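Local coordinates for protein Non-sulfated chondroitin lyase E66 (Autographa californica nucleopolyhedrovirus, PDB 3VSN) that cleaves non-sulfated chondroitin as a polysaccharide lyase, is essential for oral infection, and may digest the chondroitin barrier of the insect midgut's peritrophic matrix, at residues E104-L109 / T158-E163; H139-M144 / V180-W185; Q212-Q217 / Y267-E272; R527-N530 / E534-E537; N599-M604 / N619-I624. All blocks are in the same frame, centred on the assembly; numbering follows the deposited sequence. Where two conformers were deposited one is given.

Contact 1. Residues E104-L109 / T158-E163; sequences ELAYNL and TQHYDE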
# COMPACT_ATOMS: atom_id res chain seq x y z
N GLU A 104 -11.16 33.67 -20.45
CA GLU A 104 -12.25 33.80 -19.48
C GLU A 104 -12.01 32.96 -18.22
O GLU A 104 -12.37 33.37 -17.11
CB GLU A 104 -13.61 33.51 -20.14
CG GLU A 104 -13.53 32.57 -21.34
CD GLU A 104 -14.16 33.13 -22.61
OE1 GLU A 104 -15.41 33.23 -22.67
OE2 GLU A 104 -13.41 33.44 -23.57
N LEU A 105 -11.37 31.80 -18.38
CA LEU A 105 -10.91 31.01 -17.23
C LEU A 105 -9.78 31.73 -16.48
O LEU A 105 -9.76 31.73 -15.25
CB LEU A 105 -10.46 29.60 -17.66
CG LEU A 105 -9.93 28.65 -16.57
CD1 LEU A 105 -10.88 28.57 -15.38
CD2 LEU A 105 -9.67 27.26 -17.14
N ALA A 106 -8.87 32.34 -17.23
CA ALA A 106 -7.78 33.13 -16.63
C ALA A 106 -8.36 34.22 -15.72
O ALA A 106 -7.94 34.37 -14.57
CB ALA A 106 -6.90 33.74 -17.71
N TYR A 107 -9.34 34.96 -16.26
CA TYR A 107 -10.04 35.98 -15.50
C TYR A 107 -10.72 35.39 -14.27
O TYR A 107 -10.64 35.96 -13.18
CB TYR A 107 -11.08 36.71 -16.37
CG TYR A 107 -12.01 37.58 -15.55
CD1 TYR A 107 -11.63 38.88 -15.18
CD2 TYR A 107 -13.25 37.11 -15.13
CE1 TYR A 107 -12.47 39.67 -14.41
CE2 TYR A 107 -14.10 37.90 -14.36
CZ TYR A 107 -13.71 39.18 -14.01
OH TYR A 107 -14.54 39.96 -13.26
N ASN A 108 -11.40 34.26 -14.44
CA ASN A 108 -12.08 33.61 -13.32
C ASN A 108 -11.12 33.20 -12.21
O ASN A 108 -11.45 33.32 -11.03
CB ASN A 108 -12.92 32.42 -13.81
CG ASN A 108 -14.28 32.84 -14.32
OD1 ASN A 108 -14.89 33.78 -13.80
ND2 ASN A 108 -14.77 32.15 -15.35
N LEU A 109 -9.93 32.76 -12.59
CA LEU A 109 -8.90 32.37 -11.62
C LEU A 109 -8.38 33.57 -10.82
O LEU A 109 -8.37 33.52 -9.58
CB LEU A 109 -7.75 31.62 -12.31
CG LEU A 109 -8.05 30.21 -12.82
CD1 LEU A 109 -6.88 29.64 -13.60
CD2 LEU A 109 -8.45 29.26 -11.69
N THR A 158 0.25 35.81 -18.61
CA THR A 158 -0.92 36.66 -18.80
C THR A 158 -0.73 38.03 -18.14
O THR A 158 0.28 38.27 -17.46
CB THR A 158 -2.19 36.03 -18.19
OG1 THR A 158 -2.14 36.13 -16.76
CG2 THR A 158 -2.35 34.56 -18.60
N GLN A 159 -1.71 38.91 -18.34
CA GLN A 159 -1.65 40.25 -17.76
C GLN A 159 -1.97 40.24 -16.26
O GLN A 159 -1.86 41.26 -15.59
CB GLN A 159 -2.55 41.22 -18.53
CG GLN A 159 -2.11 41.45 -19.97
CD GLN A 159 -0.66 41.87 -20.08
OE1 GLN A 159 0.16 41.16 -20.67
NE2 GLN A 159 -0.32 43.01 -19.50
N HIS A 160 -2.32 39.06 -15.74
CA HIS A 160 -2.66 38.90 -14.32
C HIS A 160 -1.50 38.52 -13.45
O HIS A 160 -1.61 38.55 -12.22
CB HIS A 160 -3.78 37.88 -14.15
CG HIS A 160 -4.96 38.10 -15.07
ND1 HIS A 160 -5.74 39.20 -15.00
CD2 HIS A 160 -5.49 37.30 -16.09
CE1 HIS A 160 -6.71 39.11 -15.94
NE2 HIS A 160 -6.55 37.95 -16.60
N TYR A 161 -0.37 38.15 -14.06
CA TYR A 161 0.78 37.61 -13.32
C TYR A 161 1.29 38.53 -12.21
O TYR A 161 1.39 38.11 -11.06
CB TYR A 161 1.93 37.23 -14.25
CG TYR A 161 3.18 36.77 -13.52
CD1 TYR A 161 3.17 35.60 -12.75
CD2 TYR A 161 4.37 37.49 -13.61
CE1 TYR A 161 4.31 35.17 -12.09
CE2 TYR A 161 5.51 37.07 -12.95
CZ TYR A 161 5.48 35.90 -12.19
OH TYR A 161 6.61 35.48 -11.53
N ASP A 162 1.61 39.78 -12.56
CA ASP A 162 2.17 40.72 -11.59
C ASP A 162 1.25 40.92 -10.38
O ASP A 162 1.72 40.97 -9.25
CB ASP A 162 2.53 42.06 -12.25
CG ASP A 162 3.80 41.97 -13.10
OD1 ASP A 162 4.59 41.02 -12.92
OD2 ASP A 162 4.00 42.86 -13.94
N GLU A 163 -0.06 41.00 -10.61
CA GLU A 163 -1.02 41.09 -9.50
C GLU A 163 -1.05 39.81 -8.65
O GLU A 163 -1.03 39.88 -7.42
CB GLU A 163 -2.43 41.43 -9.99
CG GLU A 163 -3.44 41.56 -8.85
CD GLU A 163 -4.86 41.82 -9.31
OE1 GLU A 163 -5.09 41.99 -10.53
OE2 GLU A 163 -5.76 41.83 -8.45
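The imidazole of His160 lies against the backbone of helix 103-119, at Ala106 and Tyr107. It approaches with its CD2-NE2 side. His160 CD2 is 4.1 Å from Ala106 O and 4.2 Å from Ala106 CB, its only side-chain carbon. His160 NE2 stands 4.1 Å from Tyr107 N. The ring is tilted against both backbone atoms, and no hydrogen bond joins the two segments. The phenol of Tyr107 starts off in the other direction, leaving its backbone next to the imidazole. His160 can reach across because its CG lies beside its own backbone N, with chi1 -49°. That N is itself tied down: it donates to Thr158 OG1 over 3.1 Å, at an N-H...O angle of 154°. This capping bond sits in a type I turn, Thr158 to Tyr161, that leads into helix 161-175. Thr158 OG1 also hydrogen-bonds to Leu155 O. The contact therefore brings the start of helix 161-175 to the side of helix 103-119, within the alpha/alpha toroid. A salt bridge from Glu163 to Arg114 joins the same two helices. Tyr92 of helix 75-93 touches both Ala106 and Thr158.

Contact 2. Residues H139-M144 / V180-W185; sequences HFTITM and VNSMGW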
# COMPACT_ATOMS: atom_id res chain seq x y z
N HIS A 139 -7.33 24.22 6.04
CA HIS A 139 -7.40 24.75 4.68
C HIS A 139 -6.79 26.12 4.51
O HIS A 139 -6.47 26.52 3.39
CB HIS A 139 -8.83 24.69 4.16
CG HIS A 139 -9.29 23.29 3.84
ND1 HIS A 139 -10.32 22.70 4.47
CD2 HIS A 139 -8.79 22.35 2.93
CE1 HIS A 139 -10.49 21.45 3.98
NE2 HIS A 139 -9.55 21.24 3.04
N PHE A 140 -6.60 26.83 5.62
CA PHE A 140 -5.95 28.14 5.58
C PHE A 140 -4.43 28.02 5.50
O PHE A 140 -3.78 28.81 4.81
CB PHE A 140 -6.37 28.99 6.79
CG PHE A 140 -7.86 29.22 6.87
CD1 PHE A 140 -8.47 30.16 6.05
CD2 PHE A 140 -8.64 28.48 7.75
CE1 PHE A 140 -9.85 30.37 6.12
CE2 PHE A 140 -10.01 28.69 7.82
CZ PHE A 140 -10.61 29.63 7.00
N THR A 141 -3.88 27.03 6.19
CA THR A 141 -2.43 26.81 6.26
C THR A 141 -1.92 25.90 5.14
O THR A 141 -0.82 26.11 4.60
CB THR A 141 -2.06 26.20 7.63
OG1 THR A 141 -2.32 27.16 8.66
CG2 THR A 141 -0.60 25.80 7.69
N ILE A 142 -2.71 24.89 4.80
CA ILE A 142 -2.27 23.84 3.87
C ILE A 142 -2.74 24.11 2.44
O ILE A 142 -1.93 24.33 1.55
CB ILE A 142 -2.72 22.43 4.34
CG1 ILE A 142 -2.20 22.13 5.76
CG2 ILE A 142 -2.28 21.34 3.36
CD1 ILE A 142 -0.70 22.25 5.95
N THR A 143 -4.06 24.13 2.25
CA THR A 143 -4.63 24.20 0.90
C THR A 143 -4.56 25.60 0.28
O THR A 143 -4.22 25.74 -0.90
CB THR A 143 -6.09 23.70 0.89
OG1 THR A 143 -6.19 22.54 1.74
CG2 THR A 143 -6.51 23.31 -0.52
N MET A 144 -4.86 26.63 1.06
CA MET A 144 -4.89 28.00 0.53
C MET A 144 -3.56 28.49 -0.06
O MET A 144 -3.57 29.06 -1.15
CB MET A 144 -5.43 28.98 1.58
CG MET A 144 -5.74 30.36 1.02
SD MET A 144 -6.19 31.52 2.32
CE MET A 144 -4.60 31.79 3.11
N VAL A 180 7.43 26.78 8.31
CA VAL A 180 6.85 25.91 9.34
C VAL A 180 5.92 26.62 10.33
O VAL A 180 5.50 26.02 11.33
CB VAL A 180 7.94 25.12 10.10
CG1 VAL A 180 8.66 24.16 9.17
CG2 VAL A 180 8.93 26.07 10.78
N ASN A 181 5.60 27.88 10.06
CA ASN A 181 4.74 28.66 10.94
C ASN A 181 3.57 29.26 10.18
O ASN A 181 3.74 29.84 9.11
CB ASN A 181 5.53 29.76 11.64
CG ASN A 181 6.56 29.22 12.62
OD1 ASN A 181 6.22 28.84 13.74
ND2 ASN A 181 7.82 29.19 12.21
N SER A 182 2.37 29.10 10.74
CA SER A 182 1.17 29.69 10.17
C SER A 182 0.16 30.00 11.26
O SER A 182 -0.16 29.14 12.08
CB SER A 182 0.55 28.77 9.12
OG SER A 182 -0.64 29.32 8.59
N MET A 183 -0.33 31.24 11.25
CA MET A 183 -1.37 31.72 12.18
C MET A 183 -1.06 31.41 13.65
O MET A 183 -1.95 31.00 14.40
CB MET A 183 -2.75 31.20 11.77
CG MET A 183 -3.06 31.35 10.28
SD MET A 183 -4.77 31.00 9.81
CE MET A 183 -4.94 29.28 10.27
N GLY A 184 0.20 31.60 14.04
CA GLY A 184 0.62 31.43 15.43
C GLY A 184 0.96 30.01 15.86
O GLY A 184 1.25 29.77 17.03
N TRP A 185 0.93 29.08 14.92
CA TRP A 185 1.27 27.68 15.20
C TRP A 185 2.51 27.22 14.49
O TRP A 185 2.72 27.55 13.32
CB TRP A 185 0.13 26.76 14.78
CG TRP A 185 -1.07 26.72 15.70
CD1 TRP A 185 -1.13 26.26 17.01
CD2 TRP A 185 -2.45 27.10 15.36
NE1 TRP A 185 -2.41 26.35 17.51
CE2 TRP A 185 -3.25 26.84 16.57
CE3 TRP A 185 -3.08 27.61 14.23
CZ2 TRP A 185 -4.61 27.09 16.61
CZ3 TRP A 185 -4.46 27.87 14.29
CH2 TRP A 185 -5.20 27.61 15.45
O HOH W 1 -1.34 26.58 11.16
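Thr141 and Ser182 point their hydroxyls at each other through their first torsions. OG1 of Thr141 lies beside the backbone N (chi1 -66°), and OG of Ser182 is swung opposite its own backbone N (chi1 178°). Thr141 OG1 and Ser182 OG are 2.7 Å apart, hydrogen-bonding distance. The carbons follow: Thr141 CG2 and Ser182 CB are 3.5 Å apart, a close carbon-carbon contact. Met183 is bent at chi3, and this brings its methyl to the helix. Met183 CE touches Phe140 CB at 3.8 Å and Thr141 OG1 at 3.7 Å. Helix 138-154 has a wider pi-type turn here. The other partner is a tight hairpin with a type I' turn from Ser182 to Trp185. One water joins the two sides again: it lies 2.7 Å from Thr141 OG1 and donates to Ser182 O over 3.0 Å. The catalytic Asn191 is near, its side chain about 6 Å from that of Thr141, and Ile142 touches it. Ser182 OG hydrogen-bonds to Tyr175 O, while Thr141 OG1 has Ser182 OG and the water within bonding distance. The buried pair probably meets its polar needs this way, with the Met183 methyl beside it as an apolar neighbour.

Contact 3. Residues Q212-Q217 / Y267-E272; sequences QIRQEQ and YYFGDE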
# COMPACT_ATOMS: atom_id res chain seq x y z
N GLN A 212 19.81 30.73 -0.53
CA GLN A 212 19.46 31.52 0.66
C GLN A 212 18.31 30.88 1.43
O GLN A 212 18.39 30.73 2.66
CB GLN A 212 19.08 32.95 0.28
CG GLN A 212 20.21 33.80 -0.29
CD GLN A 212 19.79 35.25 -0.46
OE1 GLN A 212 19.87 36.05 0.48
NE2 GLN A 212 19.36 35.61 -1.66
N ILE A 213 17.25 30.53 0.71
CA ILE A 213 16.05 29.92 1.30
C ILE A 213 16.41 28.62 2.04
O ILE A 213 15.92 28.36 3.14
CB ILE A 213 14.97 29.66 0.23
CG1 ILE A 213 14.56 30.98 -0.44
CG2 ILE A 213 13.74 28.99 0.84
CD1 ILE A 213 14.04 30.84 -1.86
N ARG A 214 17.28 27.82 1.42
CA ARG A 214 17.78 26.57 1.99
C ARG A 214 18.30 26.74 3.43
O ARG A 214 18.06 25.88 4.28
CB ARG A 214 18.88 26.00 1.09
CG ARG A 214 19.96 25.20 1.80
CD ARG A 214 19.78 23.70 1.64
NE ARG A 214 20.25 23.24 0.34
CZ ARG A 214 20.58 21.98 0.06
NH1 ARG A 214 20.48 21.03 0.98
NH2 ARG A 214 21.00 21.67 -1.16
N GLN A 215 18.97 27.86 3.69
CA GLN A 215 19.62 28.09 4.98
C GLN A 215 18.68 28.52 6.10
O GLN A 215 19.07 28.50 7.28
CB GLN A 215 20.78 29.09 4.84
CG GLN A 215 21.99 28.53 4.09
CD GLN A 215 22.51 27.22 4.67
OE1 GLN A 215 22.78 27.12 5.88
NE2 GLN A 215 22.65 26.21 3.82
N GLU A 216 17.45 28.90 5.76
CA GLU A 216 16.46 29.30 6.76
C GLU A 216 16.14 28.15 7.71
O GLU A 216 16.11 26.99 7.31
CB GLU A 216 15.17 29.79 6.09
CG GLU A 216 15.35 30.98 5.16
CD GLU A 216 14.04 31.43 4.53
OE1 GLU A 216 12.98 31.22 5.15
OE2 GLU A 216 14.08 31.99 3.41
N GLN A 217 15.90 28.50 8.98
CA GLN A 217 15.62 27.53 10.04
C GLN A 217 14.44 26.61 9.71
O GLN A 217 14.52 25.39 9.92
CB GLN A 217 15.38 28.26 11.37
CG GLN A 217 15.02 27.35 12.55
CD GLN A 217 14.65 28.13 13.81
OE1 GLN A 217 14.76 29.36 13.86
NE2 GLN A 217 14.22 27.41 14.84
N TYR A 267 13.75 19.39 -6.80
CA TYR A 267 14.02 20.49 -7.72
C TYR A 267 14.68 21.67 -7.00
O TYR A 267 15.70 22.18 -7.45
CB TYR A 267 12.76 20.96 -8.45
CG TYR A 267 13.06 22.06 -9.45
CD1 TYR A 267 13.19 23.39 -9.04
CD2 TYR A 267 13.25 21.77 -10.80
CE1 TYR A 267 13.50 24.39 -9.94
CE2 TYR A 267 13.56 22.78 -11.71
CZ TYR A 267 13.68 24.08 -11.27
OH TYR A 267 13.98 25.09 -12.16
N TYR A 268 14.07 22.09 -5.89
CA TYR A 268 14.53 23.22 -5.09
C TYR A 268 15.95 23.05 -4.54
O TYR A 268 16.79 23.94 -4.68
CB TYR A 268 13.62 23.45 -3.88
CG TYR A 268 12.25 24.07 -4.12
CD1 TYR A 268 12.04 25.02 -5.12
CD2 TYR A 268 11.19 23.73 -3.29
CE1 TYR A 268 10.78 25.60 -5.30
CE2 TYR A 268 9.93 24.30 -3.46
CZ TYR A 268 9.74 25.23 -4.47
OH TYR A 268 8.49 25.78 -4.62
N PHE A 269 16.20 21.91 -3.89
CA PHE A 269 17.38 21.75 -3.05
C PHE A 269 18.33 20.61 -3.44
O PHE A 269 19.32 20.37 -2.75
CB PHE A 269 16.98 21.68 -1.57
CG PHE A 269 16.08 22.81 -1.13
CD1 PHE A 269 16.49 24.14 -1.25
CD2 PHE A 269 14.82 22.55 -0.60
CE1 PHE A 269 15.66 25.18 -0.85
CE2 PHE A 269 13.99 23.58 -0.20
CZ PHE A 269 14.41 24.90 -0.33
N GLY A 270 18.02 19.91 -4.53
CA GLY A 270 18.96 18.95 -5.12
C GLY A 270 18.66 17.49 -4.84
O GLY A 270 17.81 17.15 -4.01
N ASP A 271 19.40 16.62 -5.53
CA ASP A 271 19.19 15.17 -5.49
C ASP A 271 19.64 14.49 -4.19
O ASP A 271 19.49 13.28 -4.06
CB ASP A 271 19.91 14.51 -6.68
CG ASP A 271 19.35 14.93 -8.02
OD1 ASP A 271 18.11 15.01 -8.17
OD2 ASP A 271 20.15 15.18 -8.94
N GLU A 272 20.18 15.26 -3.25
CA GLU A 272 20.71 14.68 -2.01
C GLU A 272 19.76 14.79 -0.81
O GLU A 272 19.94 14.09 0.18
CB GLU A 272 22.08 15.28 -1.67
CG GLU A 272 23.26 14.40 -2.07
CD GLU A 272 23.40 14.25 -3.57
OE1 GLU A 272 23.66 13.11 -4.03
OE2 GLU A 272 23.27 15.26 -4.29
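Arg214 and Phe269 carry most of this contact, and Ile213 adds a smaller apolar part. The carbon contacts come first. Phe269 lays one side of its ring along the start of Arg214: Phe269 CD1 is 3.8 Å from Arg214 CB, and Phe269 CE1 is 3.8 Å from Arg214 CA. Ile213 CG2 comes to the ring's edge, near its plane, 4.3 Å from Phe269 CZ. Within the second segment, Tyr268 CB covers one face of the same ring, 3.5 Å above its plane.

The flat guanidinium forms the second group. Arg214 and Phe269 run past each other in opposite directions, and their guanidinium and ring planes are 51° apart. It is Phe269 CB, not the ring, that sits over the centre of one guanidinium face, 3.9 Å from its plane. Bends at chi2 (102°) and chi3 (79°) turn the chain so that the guanidinium lies against Phe269 CB.

The third group is polar. Arg214 NH2 lies 2.7 Å from Phe269 O, but the angle is too poor for a hydrogen bond. Phe269 is the last residue of helix 262-269, and Gly270 leaves the helix with positive phi. The positive guanidinium is therefore probably attracted to the negative end of the helix dipole.

Around the contact, Ile219 and Leu223 of helix 217-225 both touch Phe269. Leu223 also touches Arg214, and Ile219 also touches Ile213. Gln203 and Met204 of helix 189-205 meet Ile213. The contact thus joins the ends of helices 210-214 and 262-269 beside these two helices.

Contact 4. Residues R527-N530 / E534-E537; sequences RSPN and ELVE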
# COMPACT_ATOMS: atom_id res chain seq x y z
N ARG A 527 -21.15 -20.94 -0.54
CA ARG A 527 -22.01 -20.43 0.53
C ARG A 527 -22.07 -18.90 0.49
O ARG A 527 -21.09 -18.25 0.12
CB ARG A 527 -21.47 -20.90 1.89
CG ARG A 527 -22.34 -20.54 3.08
CD ARG A 527 -21.73 -21.07 4.37
NE ARG A 527 -20.43 -20.46 4.64
CZ ARG A 527 -20.25 -19.32 5.32
NH1 ARG A 527 -21.29 -18.66 5.82
NH2 ARG A 527 -19.03 -18.85 5.49
N SER A 528 -23.22 -18.35 0.88
CA SER A 528 -23.39 -16.90 1.06
C SER A 528 -23.44 -16.53 2.55
O SER A 528 -24.41 -16.88 3.23
CB SER A 528 -24.65 -16.41 0.35
OG SER A 528 -24.56 -16.61 -1.05
N PRO A 529 -22.41 -15.83 3.06
CA PRO A 529 -22.36 -15.47 4.48
C PRO A 529 -23.29 -14.32 4.87
O PRO A 529 -23.65 -14.19 6.04
CB PRO A 529 -20.90 -15.04 4.68
CG PRO A 529 -20.48 -14.55 3.33
CD PRO A 529 -21.19 -15.41 2.33
N ASN A 530 -23.65 -13.49 3.89
CA ASN A 530 -24.63 -12.42 4.05
C ASN A 530 -25.20 -12.07 2.68
O ASN A 530 -24.86 -12.71 1.68
CB ASN A 530 -24.01 -11.19 4.76
CG ASN A 530 -22.84 -10.58 3.99
OD1 ASN A 530 -22.87 -10.47 2.77
ND2 ASN A 530 -21.81 -10.17 4.73
N GLU A 534 -20.87 -13.78 -1.89
CA GLU A 534 -20.87 -15.22 -2.19
C GLU A 534 -19.43 -15.75 -2.11
O GLU A 534 -18.49 -15.07 -2.51
CB GLU A 534 -21.48 -15.50 -3.57
CG GLU A 534 -21.85 -16.97 -3.80
CD GLU A 534 -22.30 -17.27 -5.23
OE1 GLU A 534 -21.97 -16.49 -6.16
OE2 GLU A 534 -22.98 -18.31 -5.43
N LEU A 535 -19.28 -16.97 -1.58
CA LEU A 535 -17.96 -17.57 -1.37
C LEU A 535 -17.82 -18.94 -2.00
O LEU A 535 -18.78 -19.70 -2.10
CB LEU A 535 -17.67 -17.72 0.13
CG LEU A 535 -17.80 -16.54 1.09
CD1 LEU A 535 -17.69 -17.05 2.52
CD2 LEU A 535 -16.73 -15.48 0.82
N VAL A 536 -16.59 -19.25 -2.42
CA VAL A 536 -16.14 -20.63 -2.57
C VAL A 536 -15.19 -20.83 -1.39
O VAL A 536 -14.28 -20.02 -1.18
CB VAL A 536 -15.40 -20.86 -3.90
CG1 VAL A 536 -14.87 -22.29 -3.97
CG2 VAL A 536 -16.31 -20.57 -5.08
N GLU A 537 -15.40 -21.89 -0.62
CA GLU A 537 -14.62 -22.09 0.60
C GLU A 537 -14.26 -23.55 0.83
O GLU A 537 -14.86 -24.45 0.24
CB GLU A 537 -15.37 -21.52 1.82
CG GLU A 537 -16.69 -22.22 2.13
CD GLU A 537 -17.52 -21.55 3.22
OE1 GLU A 537 -17.22 -20.39 3.59
OE2 GLU A 537 -18.48 -22.18 3.70
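The beta hairpin of strands 525-530 and 533-540 is held here by Arg527 with Leu535 and Glu537. Strand 525-530 is an outermost strand of its four-stranded antiparallel sheet. Arg527 and Leu535 form a hydrogen-bonded antiparallel pair: Arg527 N donates to Leu535 O over 3.1 Å, and Leu535 N to Arg527 O over 2.8 Å. Their side chains lie side by side on the same face. Pro529, where the chain turns a corner, packs across Leu535, with Pro529 CD 3.8 Å from Leu535 CG. Leu535 CD1 approaches Arg527 NH2 at 3.7 Å.

The salt bridge is side-on. Arg527 NE donates to Glu537 OE2 over 2.8 Å, and Arg527 NH2 to Glu537 OE1 over 3.0 Å. Both carboxylate oxygens are met on their syn sides, and both lie near the guanidinium plane. The two flat groups are still twisted by 33°. A bend at chi3 of Arg527 (63°) turns NE and NH2 to the glutamate.

Arg473 NE makes a second salt bridge to Glu537 OE2, and Arg527 NH1 hydrogen-bonds to Leu394 O. The buried carboxylate of Glu537 is therefore shared by two arginines. Their charges probably keep it ionised, and the twofold grip restricts rotation of the Arg527 guanidinium.

Contact 5. Residues N599-M604 / N619-I624; sequences NKVSFM and NSFTSI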
# COMPACT_ATOMS: atom_id res chain seq x y z
N ASN A 599 18.97 -21.26 -12.88
CA ASN A 599 20.21 -21.61 -12.17
C ASN A 599 20.37 -20.85 -10.85
O ASN A 599 21.48 -20.65 -10.37
CB ASN A 599 21.42 -21.37 -13.08
CG ASN A 599 21.69 -19.88 -13.31
OD1 ASN A 599 20.78 -19.05 -13.27
ND2 ASN A 599 22.96 -19.55 -13.53
N LYS A 600 19.25 -20.43 -10.27
CA LYS A 600 19.27 -19.61 -9.06
C LYS A 600 18.42 -20.26 -7.97
O LYS A 600 17.34 -20.76 -8.25
CB LYS A 600 18.76 -18.21 -9.37
CG LYS A 600 18.84 -17.22 -8.21
CD LYS A 600 18.19 -15.90 -8.60
CE LYS A 600 18.34 -14.86 -7.50
NZ LYS A 600 17.54 -15.22 -6.29
N VAL A 601 18.93 -20.25 -6.74
CA VAL A 601 18.17 -20.74 -5.58
C VAL A 601 18.27 -19.72 -4.45
O VAL A 601 19.35 -19.19 -4.19
CB VAL A 601 18.68 -22.11 -5.08
CG1 VAL A 601 17.86 -22.59 -3.90
CG2 VAL A 601 18.63 -23.16 -6.18
N SER A 602 17.14 -19.47 -3.79
CA SER A 602 17.10 -18.60 -2.62
C SER A 602 16.54 -19.35 -1.40
O SER A 602 15.56 -20.08 -1.53
CB SER A 602 16.26 -17.35 -2.91
OG SER A 602 16.02 -16.62 -1.72
N PHE A 603 17.17 -19.16 -0.24
CA PHE A 603 16.72 -19.72 1.04
C PHE A 603 16.54 -18.60 2.05
O PHE A 603 17.28 -17.62 2.02
CB PHE A 603 17.79 -20.61 1.67
CG PHE A 603 18.01 -21.92 0.98
CD1 PHE A 603 18.92 -22.03 -0.07
CD2 PHE A 603 17.37 -23.08 1.44
CE1 PHE A 603 19.15 -23.26 -0.67
CE2 PHE A 603 17.61 -24.31 0.84
CZ PHE A 603 18.50 -24.39 -0.23
N MET A 604 15.59 -18.77 2.97
CA MET A 604 15.52 -17.93 4.16
C MET A 604 14.90 -18.69 5.33
O MET A 604 14.04 -19.55 5.13
CB MET A 604 14.71 -16.65 3.90
CG MET A 604 14.63 -15.72 5.10
SD MET A 604 13.73 -14.19 4.84
CE MET A 604 13.55 -13.62 6.53
N ASN A 619 19.44 -31.34 2.36
CA ASN A 619 18.11 -31.91 2.60
C ASN A 619 17.04 -31.27 1.71
O ASN A 619 16.15 -31.97 1.22
CB ASN A 619 17.71 -31.80 4.08
CG ASN A 619 18.43 -32.81 4.96
OD1 ASN A 619 18.69 -33.94 4.54
ND2 ASN A 619 18.76 -32.42 6.18
N SER A 620 17.15 -29.96 1.50
CA SER A 620 16.19 -29.23 0.66
C SER A 620 16.26 -29.70 -0.78
O SER A 620 15.23 -29.98 -1.40
CB SER A 620 16.44 -27.72 0.75
OG SER A 620 16.29 -27.26 2.08
N PHE A 621 17.48 -29.79 -1.31
CA PHE A 621 17.70 -30.25 -2.69
C PHE A 621 17.24 -31.70 -2.88
O PHE A 621 16.66 -32.04 -3.91
CB PHE A 621 19.18 -30.10 -3.09
CG PHE A 621 19.62 -28.66 -3.30
CD1 PHE A 621 18.70 -27.63 -3.45
CD2 PHE A 621 20.98 -28.36 -3.39
CE1 PHE A 621 19.12 -26.32 -3.65
CE2 PHE A 621 21.40 -27.05 -3.60
CZ PHE A 621 20.47 -26.03 -3.72
N THR A 622 17.48 -32.54 -1.87
CA THR A 622 16.99 -33.92 -1.85
C THR A 622 15.45 -33.96 -1.90
O THR A 622 14.86 -34.72 -2.67
CB THR A 622 17.53 -34.68 -0.62
OG1 THR A 622 18.97 -34.67 -0.64
CG2 THR A 622 17.04 -36.13 -0.60
N SER A 623 14.81 -33.12 -1.09
CA SER A 623 13.34 -33.06 -1.04
C SER A 623 12.69 -32.66 -2.36
O SER A 623 11.62 -33.16 -2.70
CB SER A 623 12.88 -32.13 0.08
OG SER A 623 13.17 -32.71 1.35
N ILE A 624 13.33 -31.77 -3.11
CA ILE A 624 12.79 -31.34 -4.42
C ILE A 624 13.25 -32.25 -5.57
O ILE A 624 13.03 -31.94 -6.74
CB ILE A 624 13.08 -29.85 -4.73
CG1 ILE A 624 14.59 -29.61 -4.92
CG2 ILE A 624 12.50 -28.95 -3.64
CD1 ILE A 624 14.92 -28.36 -5.72
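Phe603 and Phe621 meet at a slant that is neither a stack nor an edge-to-face pair. Their planes are 51° apart and their centroids 6.0 Å. The closest ring carbons, Phe603 CZ and Phe621 CE1, are 4.0 Å apart. Each ring also takes a neighbour at its edge. For Phe603 this is Ser620: its CB lies in the ring plane, 3.6 Å from Phe603 CE2, and its OG is near the plane, 3.5 Å from the same carbon. For Phe621 it is Val601, whose CG1 lies in the ring plane, 3.9 Å from Phe621 CE1. Val601 and Phe621 approach from opposite directions, from the strand and from the helix.

This is a helix lying over an antiparallel sheet. Val601 and Phe603, two residues apart on strand 600-605, project from the same face. Helix 614-623 covers that face, and the axes of strand 600-604 and helix 619-623 pass 11.8 Å apart at an angle of 121°. Strand 600-605 lies between strands 592-597 and 654-658.

No hydrogen bond links the two segments. Ser620 OG is satisfied within its own helix by Val616 O. Met594 of strand 592-597 touches both Val601 and Phe603. Ile658 of strand 654-658 lies against Val601 and Phe621, and Leu587 of strand 584-589 touches Ser620.

In the fold
Contacts 1, 2 and 3 lie in the helical part of the chain, and contacts 4 and 5 in the beta-rich part. Contacts 1 and 2 alternate along the chain; helix 138-154, which carries a segment of contact 2, follows helix 103-119 and precedes helix 161-175 of contact 1. Their nearest atoms are about 11 Å apart. Contact 3 comes closer to contact 2, with nearest atoms about 6 Å apart. Helix 189-205 borders contacts 1, 2 and 3. Contact 2 lies by the active site, the side chain of Thr141 about 6 Å from that of catalytic Asn191; the other four lie away from the catalytic residues. Contacts 4 and 5 belong to different sheets, their centres 38 Å apart.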